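Nucleoporin nup120 (Schizosaccharomyces pombe, PDB 4GQ2) serves as a structural component of the nuclear pore complex, whose nucleoporins build the pore and can also dock transiently associated nuclear transport factors. Local coordinates at residues L816-F821 against F877-E882; L812-V817 against P840-L845; L736-L741 against M830-W835. All blocks are in the same frame, centred on the assembly; numbering follows the deposited sequence.

Contact 1: L816-F821 against F877-E882; sequences LVEKLF and FAVLRE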
loop_
_atom_site.group_PDB
_atom_site.type_symbol
_atom_site.label_atom_id
_atom_site.label_comp_id
_atom_site.label_asym_id
_atom_site.label_seq_id
_atom_site.Cartn_x
_atom_site.Cartn_y
_atom_site.Cartn_z
ATOM N N LEU A 816 3.733 14.562 -6.645
ATOM C CA LEU A 816 3.792 13.109 -6.649
ATOM C C LEU A 816 2.803 12.517 -7.652
ATOM O O LEU A 816 3.191 11.687 -8.484
ATOM C CB LEU A 816 3.594 12.523 -5.240
ATOM C CG LEU A 816 3.509 10.995 -5.155
ATOM C CD1 LEU A 816 4.741 10.344 -5.775
ATOM C CD2 LEU A 816 3.320 10.540 -3.711
ATOM N N VAL A 817 1.548 12.965 -7.586
ATOM C CA VAL A 817 0.497 12.478 -8.493
ATOM C C VAL A 817 0.826 12.768 -9.962
ATOM O O VAL A 817 0.598 11.915 -10.841
ATOM C CB VAL A 817 -0.896 13.047 -8.128
ATOM C CG1 VAL A 817 -1.944 12.625 -9.144
ATOM C CG2 VAL A 817 -1.311 12.586 -6.739
ATOM N N GLU A 818 1.391 13.949 -10.217
ATOM C CA GLU A 818 1.764 14.349 -11.576
ATOM C C GLU A 818 2.786 13.374 -12.159
ATOM O O GLU A 818 2.665 12.967 -13.314
ATOM C CB GLU A 818 2.282 15.795 -11.607
ATOM C CG GLU A 818 2.305 16.441 -12.990
ATOM C CD GLU A 818 3.667 16.398 -13.666
ATOM O OE1 GLU A 818 4.653 15.968 -13.031
ATOM O OE2 GLU A 818 3.759 16.807 -14.841
ATOM N N LYS A 819 3.763 12.974 -11.346
ATOM C CA LYS A 819 4.770 11.999 -11.776
ATOM C C LYS A 819 4.173 10.620 -12.017
ATOM O O LYS A 819 4.527 9.937 -12.987
ATOM C CB LYS A 819 5.912 11.905 -10.770
ATOM C CG LYS A 819 6.902 13.056 -10.833
ATOM C CD LYS A 819 7.676 13.049 -12.145
ATOM C CE LYS A 819 8.786 14.087 -12.146
ATOM N NZ LYS A 819 8.288 15.440 -11.773
ATOM N N LEU A 820 3.264 10.214 -11.137
ATOM C CA LEU A 820 2.572 8.934 -11.295
ATOM C C LEU A 820 1.826 8.929 -12.624
ATOM O O LEU A 820 1.842 7.935 -13.355
ATOM C CB LEU A 820 1.611 8.672 -10.125
ATOM C CG LEU A 820 2.222 8.232 -8.784
ATOM C CD1 LEU A 820 1.183 8.257 -7.664
ATOM C CD2 LEU A 820 2.835 6.845 -8.901
ATOM N N PHE A 821 1.196 10.064 -12.929
ATOM C CA PHE A 821 0.449 10.225 -14.160
ATOM C C PHE A 821 1.366 10.052 -15.358
ATOM O O PHE A 821 1.090 9.228 -16.230
ATOM C CB PHE A 821 -0.271 11.577 -14.204
ATOM C CG PHE A 821 -1.204 11.712 -15.369
ATOM C CD1 PHE A 821 -2.497 11.196 -15.301
ATOM C CD2 PHE A 821 -0.786 12.329 -16.550
ATOM C CE1 PHE A 821 -3.362 11.307 -16.380
ATOM C CE2 PHE A 821 -1.647 12.439 -17.634
ATOM C CZ PHE A 821 -2.938 11.927 -17.548
ATOM N N PHE A 877 6.365 20.928 -14.422
ATOM C CA PHE A 877 5.373 19.902 -14.717
ATOM C C PHE A 877 5.297 19.593 -16.198
ATOM O O PHE A 877 4.808 20.400 -16.987
ATOM C CB PHE A 877 3.990 20.318 -14.216
ATOM C CG PHE A 877 3.955 20.691 -12.762
ATOM C CD1 PHE A 877 3.937 19.710 -11.777
ATOM C CD2 PHE A 877 3.925 22.026 -12.375
ATOM C CE1 PHE A 877 3.900 20.053 -10.432
ATOM C CE2 PHE A 877 3.874 22.377 -11.033
ATOM C CZ PHE A 877 3.860 21.388 -10.061
ATOM N N ALA A 878 5.756 18.402 -16.560
ATOM C CA ALA A 878 5.745 17.954 -17.947
ATOM C C ALA A 878 4.339 17.747 -18.525
ATOM O O ALA A 878 4.198 17.653 -19.741
ATOM C CB ALA A 878 6.569 16.685 -18.092
ATOM N N VAL A 879 3.309 17.666 -17.676
ATOM C CA VAL A 879 1.927 17.580 -18.188
ATOM C C VAL A 879 1.513 18.872 -18.895
ATOM O O VAL A 879 0.555 18.880 -19.651
ATOM C CB VAL A 879 0.861 17.236 -17.106
ATOM C CG1 VAL A 879 0.929 15.772 -16.716
ATOM C CG2 VAL A 879 0.979 18.142 -15.884
ATOM N N LEU A 880 2.244 19.957 -18.641
ATOM C CA LEU A 880 1.939 21.264 -19.223
ATOM C C LEU A 880 2.540 21.464 -20.617
ATOM O O LEU A 880 2.254 22.467 -21.270
ATOM C CB LEU A 880 2.390 22.394 -18.290
ATOM C CG LEU A 880 1.798 22.471 -16.877
ATOM C CD1 LEU A 880 2.204 23.768 -16.196
ATOM C CD2 LEU A 880 0.284 22.351 -16.903
ATOM N N ARG A 881 3.353 20.512 -21.076
ATOM C CA ARG A 881 4.064 20.664 -22.353
ATOM C C ARG A 881 3.149 20.931 -23.554
ATOM O O ARG A 881 3.401 21.865 -24.315
ATOM C CB ARG A 881 5.047 19.504 -22.628
ATOM C CG ARG A 881 4.416 18.133 -22.832
ATOM C CD ARG A 881 5.395 17.150 -23.460
ATOM N NE ARG A 881 5.450 17.284 -24.916
ATOM C CZ ARG A 881 4.634 16.658 -25.763
ATOM N NH1 ARG A 881 3.686 15.842 -25.312
ATOM N NH2 ARG A 881 4.764 16.847 -27.069
ATOM N N GLU A 882 2.087 20.141 -23.705
ATOM C CA GLU A 882 1.176 20.298 -24.845
ATOM C C GLU A 882 0.512 21.678 -24.873
ATOM O O GLU A 882 0.385 22.289 -25.930
ATOM C CB GLU A 882 0.122 19.189 -24.880
ATOM C CG GLU A 882 0.674 17.830 -25.293
ATOM C CD GLU A 882 -0.370 16.720 -25.287
ATOM O OE1 GLU A 882 -1.377 16.818 -24.552
ATOM O OE2 GLU A 882 -0.181 15.734 -26.024
HETATM O O HOH W 1 7.113 16.535 -14.390
#

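Contact 2: L812-V817 against P840-L845; sequences LVTELV and PIAVYL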
loop_
_atom_site.group_PDB
_atom_site.type_symbol
_atom_site.label_atom_id
_atom_site.label_comp_id
_atom_site.label_asym_id
_atom_site.label_seq_id
_atom_site.Cartn_x
_atom_site.Cartn_y
_atom_site.Cartn_z
ATOM N N LEU A 812 3.077 19.086 -2.664
ATOM C CA LEU A 812 3.626 17.728 -2.701
ATOM C C LEU A 812 2.681 16.703 -3.344
ATOM O O LEU A 812 3.129 15.810 -4.074
ATOM C CB LEU A 812 4.000 17.300 -1.283
ATOM C CG LEU A 812 4.821 16.046 -0.951
ATOM C CD1 LEU A 812 3.996 14.763 -1.059
ATOM C CD2 LEU A 812 6.102 15.981 -1.770
ATOM N N VAL A 813 1.382 16.833 -3.088
ATOM C CA VAL A 813 0.400 15.922 -3.688
ATOM C C VAL A 813 0.429 16.077 -5.198
ATOM O O VAL A 813 0.515 15.094 -5.927
ATOM C CB VAL A 813 -1.026 16.157 -3.156
ATOM C CG1 VAL A 813 -2.026 15.306 -3.913
ATOM C CG2 VAL A 813 -1.100 15.840 -1.669
ATOM N N THR A 814 0.389 17.322 -5.663
ATOM C CA THR A 814 0.395 17.586 -7.092
ATOM C C THR A 814 1.648 17.009 -7.738
ATOM O O THR A 814 1.561 16.325 -8.759
ATOM C CB THR A 814 0.267 19.082 -7.396
ATOM O OG1 THR A 814 -0.904 19.602 -6.749
ATOM C CG2 THR A 814 0.151 19.299 -8.885
ATOM N N GLU A 815 2.797 17.265 -7.117
ATOM C CA GLU A 815 4.082 16.773 -7.606
ATOM C C GLU A 815 4.106 15.252 -7.721
ATOM O O GLU A 815 4.451 14.714 -8.769
ATOM C CB GLU A 815 5.219 17.239 -6.695
ATOM C CG GLU A 815 5.517 18.734 -6.769
ATOM C CD GLU A 815 6.678 19.155 -5.877
ATOM O OE1 GLU A 815 7.333 18.278 -5.267
ATOM O OE2 GLU A 815 6.939 20.373 -5.784
ATOM N N LEU A 816 3.733 14.562 -6.645
ATOM C CA LEU A 816 3.792 13.109 -6.649
ATOM C C LEU A 816 2.803 12.517 -7.652
ATOM O O LEU A 816 3.191 11.687 -8.484
ATOM C CB LEU A 816 3.594 12.523 -5.240
ATOM C CG LEU A 816 3.509 10.995 -5.155
ATOM C CD1 LEU A 816 4.741 10.344 -5.775
ATOM C CD2 LEU A 816 3.320 10.540 -3.711
ATOM N N VAL A 817 1.548 12.965 -7.586
ATOM C CA VAL A 817 0.497 12.478 -8.493
ATOM C C VAL A 817 0.826 12.768 -9.962
ATOM O O VAL A 817 0.598 11.915 -10.841
ATOM C CB VAL A 817 -0.896 13.047 -8.128
ATOM C CG1 VAL A 817 -1.944 12.625 -9.144
ATOM C CG2 VAL A 817 -1.311 12.586 -6.739
ATOM N N PRO A 840 -4.906 25.653 -9.934
ATOM C CA PRO A 840 -5.225 25.340 -11.327
ATOM C C PRO A 840 -4.510 24.115 -11.897
ATOM O O PRO A 840 -5.156 23.282 -12.528
ATOM C CB PRO A 840 -4.827 26.622 -12.065
ATOM C CG PRO A 840 -5.113 27.697 -11.063
ATOM C CD PRO A 840 -4.729 27.105 -9.731
ATOM N N ILE A 841 -3.205 23.996 -11.674
ATOM C CA ILE A 841 -2.451 22.809 -12.122
ATOM C C ILE A 841 -3.051 21.511 -11.552
ATOM O O ILE A 841 -3.151 20.506 -12.258
ATOM C CB ILE A 841 -0.944 22.920 -11.778
ATOM C CG1 ILE A 841 -0.325 24.113 -12.515
ATOM C CG2 ILE A 841 -0.185 21.642 -12.144
ATOM C CD1 ILE A 841 1.055 24.492 -12.030
ATOM N N ALA A 842 -3.461 21.552 -10.284
ATOM C CA ALA A 842 -4.043 20.402 -9.609
ATOM C C ALA A 842 -5.359 20.014 -10.254
ATOM O O ALA A 842 -5.578 18.846 -10.587
ATOM C CB ALA A 842 -4.239 20.698 -8.123
ATOM N N VAL A 843 -6.219 21.009 -10.440
ATOM C CA VAL A 843 -7.533 20.808 -11.031
ATOM C C VAL A 843 -7.411 20.289 -12.472
ATOM O O VAL A 843 -8.125 19.362 -12.872
ATOM C CB VAL A 843 -8.395 22.091 -10.931
ATOM C CG1 VAL A 843 -9.801 21.847 -11.476
ATOM C CG2 VAL A 843 -8.485 22.554 -9.475
ATOM N N TYR A 844 -6.473 20.859 -13.226
ATOM C CA TYR A 844 -6.180 20.408 -14.578
ATOM C C TYR A 844 -5.757 18.943 -14.549
ATOM O O TYR A 844 -6.169 18.139 -15.398
ATOM C CB TYR A 844 -5.082 21.283 -15.205
ATOM C CG TYR A 844 -4.578 20.783 -16.541
ATOM C CD1 TYR A 844 -5.341 20.936 -17.695
ATOM C CD2 TYR A 844 -3.337 20.151 -16.652
ATOM C CE1 TYR A 844 -4.886 20.481 -18.924
ATOM C CE2 TYR A 844 -2.878 19.686 -17.882
ATOM C CZ TYR A 844 -3.661 19.857 -19.011
ATOM O OH TYR A 844 -3.232 19.393 -20.231
ATOM N N LEU A 845 -4.949 18.588 -13.559
ATOM C CA LEU A 845 -4.499 17.203 -13.420
ATOM C C LEU A 845 -5.648 16.274 -12.996
ATOM O O LEU A 845 -5.727 15.144 -13.473
ATOM C CB LEU A 845 -3.298 17.105 -12.473
ATOM C CG LEU A 845 -2.672 15.738 -12.182
ATOM C CD1 LEU A 845 -1.991 15.120 -13.402
ATOM C CD2 LEU A 845 -1.694 15.905 -11.027
#

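Contact 3: L736-L741 against M830-W835; sequences LENSAL and MQLIGW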
loop_
_atom_site.group_PDB
_atom_site.type_symbol
_atom_site.label_atom_id
_atom_site.label_comp_id
_atom_site.label_asym_id
_atom_site.label_seq_id
_atom_site.Cartn_x
_atom_site.Cartn_y
_atom_site.Cartn_z
ATOM N N LEU A 736 0.876 7.903 3.681
ATOM C CA LEU A 736 0.508 6.629 4.303
ATOM C C LEU A 736 -0.439 5.827 3.391
ATOM O O LEU A 736 -0.367 4.596 3.330
ATOM C CB LEU A 736 -0.087 6.833 5.711
ATOM C CG LEU A 736 0.963 7.157 6.787
ATOM C CD1 LEU A 736 0.334 7.522 8.121
ATOM C CD2 LEU A 736 1.932 5.997 6.973
ATOM N N GLU A 737 -1.291 6.534 2.655
ATOM C CA GLU A 737 -2.144 5.903 1.661
ATOM C C GLU A 737 -1.313 5.397 0.476
ATOM O O GLU A 737 -1.723 4.483 -0.230
ATOM C CB GLU A 737 -3.255 6.861 1.206
ATOM C CG GLU A 737 -4.595 6.174 0.966
ATOM C CD GLU A 737 -5.649 7.078 0.337
ATOM O OE1 GLU A 737 -6.144 6.737 -0.768
ATOM O OE2 GLU A 737 -5.990 8.119 0.947
ATOM N N ASN A 738 -0.133 5.974 0.274
ATOM C CA ASN A 738 0.741 5.535 -0.816
ATOM C C ASN A 738 1.481 4.232 -0.468
ATOM O O ASN A 738 1.993 3.525 -1.350
ATOM C CB ASN A 738 1.734 6.645 -1.184
ATOM C CG ASN A 738 1.135 7.693 -2.105
ATOM O OD1 ASN A 738 1.475 7.752 -3.285
ATOM N ND2 ASN A 738 0.244 8.536 -1.571
ATOM N N SER A 739 1.533 3.925 0.823
ATOM C CA SER A 739 2.334 2.811 1.320
ATOM C C SER A 739 1.811 1.453 0.873
ATOM O O SER A 739 2.601 0.575 0.531
ATOM C CB SER A 739 2.435 2.862 2.841
ATOM O OG SER A 739 3.414 1.941 3.283
ATOM N N ALA A 740 0.488 1.292 0.870
ATOM C CA ALA A 740 -0.144 0.032 0.453
ATOM C C ALA A 740 -0.685 0.075 -0.979
ATOM O O ALA A 740 -1.309 -0.881 -1.451
ATOM C CB ALA A 740 -1.248 -0.359 1.427
ATOM N N LEU A 741 -0.418 1.176 -1.674
ATOM C CA LEU A 741 -0.932 1.382 -3.012
ATOM C C LEU A 741 -0.092 0.641 -4.045
ATOM O O LEU A 741 1.032 1.041 -4.365
ATOM C CB LEU A 741 -1.004 2.875 -3.319
ATOM C CG LEU A 741 -1.729 3.363 -4.577
ATOM C CD1 LEU A 741 -2.901 2.477 -4.961
ATOM C CD2 LEU A 741 -2.212 4.779 -4.331
ATOM N N MET A 830 -6.094 7.932 -9.572
ATOM C CA MET A 830 -7.533 7.938 -9.326
ATOM C C MET A 830 -7.847 7.617 -7.863
ATOM O O MET A 830 -8.743 8.205 -7.261
ATOM C CB MET A 830 -8.226 6.941 -10.268
ATOM C CG MET A 830 -9.737 7.043 -10.264
ATOM S SD MET A 830 -10.351 8.616 -10.900
ATOM C CE MET A 830 -12.117 8.324 -10.784
ATOM N N GLN A 831 -7.083 6.697 -7.295
ATOM C CA GLN A 831 -7.212 6.346 -5.892
ATOM C C GLN A 831 -6.892 7.561 -5.035
ATOM O O GLN A 831 -7.527 7.777 -3.995
ATOM C CB GLN A 831 -6.232 5.211 -5.558
ATOM C CG GLN A 831 -6.772 4.151 -4.609
ATOM C CD GLN A 831 -7.666 3.140 -5.312
ATOM O OE1 GLN A 831 -7.530 2.898 -6.513
ATOM N NE2 GLN A 831 -8.588 2.543 -4.562
ATOM N N LEU A 832 -5.917 8.357 -5.490
ATOM C CA LEU A 832 -5.370 9.482 -4.708
ATOM C C LEU A 832 -5.983 10.840 -5.050
ATOM O O LEU A 832 -5.627 11.860 -4.440
ATOM C CB LEU A 832 -3.846 9.560 -4.893
ATOM C CG LEU A 832 -3.014 8.369 -4.418
ATOM C CD1 LEU A 832 -1.604 8.466 -4.986
ATOM C CD2 LEU A 832 -2.987 8.269 -2.892
ATOM N N ILE A 833 -6.891 10.856 -6.026
ATOM C CA ILE A 833 -7.399 12.115 -6.585
ATOM C C ILE A 833 -8.052 13.062 -5.569
ATOM O O ILE A 833 -8.060 14.269 -5.771
ATOM C CB ILE A 833 -8.347 11.858 -7.784
ATOM C CG1 ILE A 833 -8.342 13.064 -8.737
ATOM C CG2 ILE A 833 -9.748 11.430 -7.309
ATOM C CD1 ILE A 833 -8.960 12.780 -10.087
ATOM N N GLY A 834 -8.574 12.524 -4.469
ATOM C CA GLY A 834 -9.249 13.353 -3.467
ATOM C C GLY A 834 -8.306 14.211 -2.633
ATOM O O GLY A 834 -8.747 15.098 -1.921
ATOM N N TRP A 835 -7.008 13.946 -2.736
ATOM C CA TRP A 835 -5.968 14.698 -2.025
ATOM C C TRP A 835 -5.495 15.918 -2.770
ATOM O O TRP A 835 -4.923 16.828 -2.158
ATOM C CB TRP A 835 -4.766 13.799 -1.759
ATOM C CG TRP A 835 -5.024 12.688 -0.781
ATOM C CD1 TRP A 835 -5.139 11.334 -1.054
ATOM C CD2 TRP A 835 -5.208 12.800 0.682
ATOM N NE1 TRP A 835 -5.364 10.618 0.103
ATOM C CE2 TRP A 835 -5.414 11.436 1.176
ATOM C CE3 TRP A 835 -5.207 13.849 1.589
ATOM C CZ2 TRP A 835 -5.600 11.161 2.524
ATOM C CZ3 TRP A 835 -5.404 13.561 2.946
ATOM C CH2 TRP A 835 -5.602 12.249 3.399
#

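Contact 1: L816-F821 against F877-E882
E818, on helix 812-822, reaches across to the turn that leads into helix 881-889 and fastens its carboxylate to the backbone there. The polar part centres on OE2, which takes a hydrogen bond from V879 N at 3.0 Å, met nearly head-on along the C-O direction, with an N-H...O angle of 155°. A878 N lies almost as near to OE2 but points badly for a bond; its hydrogen goes to water 1, which donates to E818 OE1 at 2.9 Å and accepts from K819 NZ. Both carboxylate oxygens are thus engaged, and the lysine, a long 3.9 Å from OE1 to NZ, would help to hold the negative charge in this buried place. The E818 chain bends at chi2 (-98°), which turns the carboxylate toward the two amides. The apolar part wraps around the same side chain: V879 CG2 packs on E818 CG at 3.6 Å, and the F877 ring turns its edge to E818 CD, its plane steeply inclined to the carboxylate. One turn on, F821 CD2 meets V879 CG1 at 3.9 Å. With an alanine here in place of the glutamate, V879 N is likely to lose its acceptor and the water its carboxylate partner, and the turn at 877-879 would probably sit less firmly on the helix. Helix 840-852 lies beside this junction, with I841 against F877 and L848 against F821, while helix 770-777 packs on L816 and L820, and C829 of helix 826-832 also touches F821.

Contact 2: L812-V817 against P840-L845
Helix packing within the C-terminal alpha-helical part of Nup120, in its HEAT-repeat region, brings T814 and V817 against I841, A842 and L845. The first turns of helices 812-822 and 840-852 run in broadly the same direction, 40° apart, with 10.1 Å between the axes of the two segments. The closest pair of backbones is T814 with A842, whose CA atoms are only 5.8 Å apart; a threonine and an alanine at this point keep the side chains between the helices short. T814 uses its two branches separately. Its methyl CG2, placed anti to the backbone N, touches I841 CG2 at 4.0 Å, the two side chains meeting at about a right angle. The hydroxyl, beside the backbone N, puts OG1 on the methyl CB of A842 at 3.8 Å, a plain van der Waals touch. One turn further along, L845 takes over. With CG anti to its own backbone N (chi1 180°) and chi2 at 67°, it sends CD2 to the surface of helix 812-822, where this one methyl lies 3.8 Å from V817 CG1 and also approaches T814 O at 4.0 Å. That carbonyl touches the leucine without being bonded by it. All five residues are buried, and the contact is held by van der Waals packing, mostly of methyl groups. L845 extends it to E818 and F821 farther along helix 812-822, and I841 also touches Y871. Elsewhere on helix 812-822, L816 packs on F734 of helix 719-739 and F773 of helix 770-777, so this helix is sandwiched between its neighbours.

Contact 3: L736-L741 against M830-W835
The C-terminal end of helix 719-739 and the residues following it face residues 830-835 with the backbones well apart, E737 CA lying 8.0 Å from L832 CA, so side chains do the bridging. E737 stretches its chain beyond CG and brings OE2 to the indole N-H of W835, a hydrogen bond of 2.7 Å from NE1 with an angle of 153° at the hydrogen. The oxygen lies nearly in the indole plane, whereas seen from the glutamate the donor comes from above the carboxylate, 52° out of its plane. E737 therefore grips the edge of the ring, and OE2 also sits close to CE2 and CZ2. W835 also meets F734 of helix 719-739 edge-to-face, and touches W729 and R730. The contact packs helix 719-739 against helix 826-832 of the HEAT-repeat region, joining distant parts of the chain, with residues 832-835 docking on the last turns of helix 719-739. L832 forms its apolar centre. CG stands anti to the carbonyl carbon (chi1 -62°), which carries the two methyls toward N738 and L741. L741 meets it tip to tip, CD2 reaching L832 CG at 3.7 Å, and touches Q831 CB more loosely with the same methyl. N738 crosses L832 at about a right angle, its amide lying against the leucine methyls: N738 ND2 is 3.5 Å from L832 CD2, and OD1 is 3.6 Å from CD1. This amide is kept in position by a hydrogen bond from ND2 to F734 O, one turn back in its own helix. M830 and Q831 also pack against basic side chains of another protein's chain.

Helix 812-822 runs through the set: contacts 1 and 2 both start from it and share L816 and V817, their centres about 8 Å apart. Contact 3 lies about 13 Å from contact 2 and about 17 Å from contact 1, centre to centre, and uses the next helix, 826-832, against the earlier helix 719-739. Along the chain the segments come in the order 736-741, 812-821, 830-835, 840-845, 877-882, so contact 3 interleaves with the other two. L816 CD2, 3.4 Å from N738 OD1, joins contact 3 directly to helix 812-822. Together they tie successive C-terminal helices to one another and to helix 719-739, linking distant stretches of sequence within this structural nucleoporin.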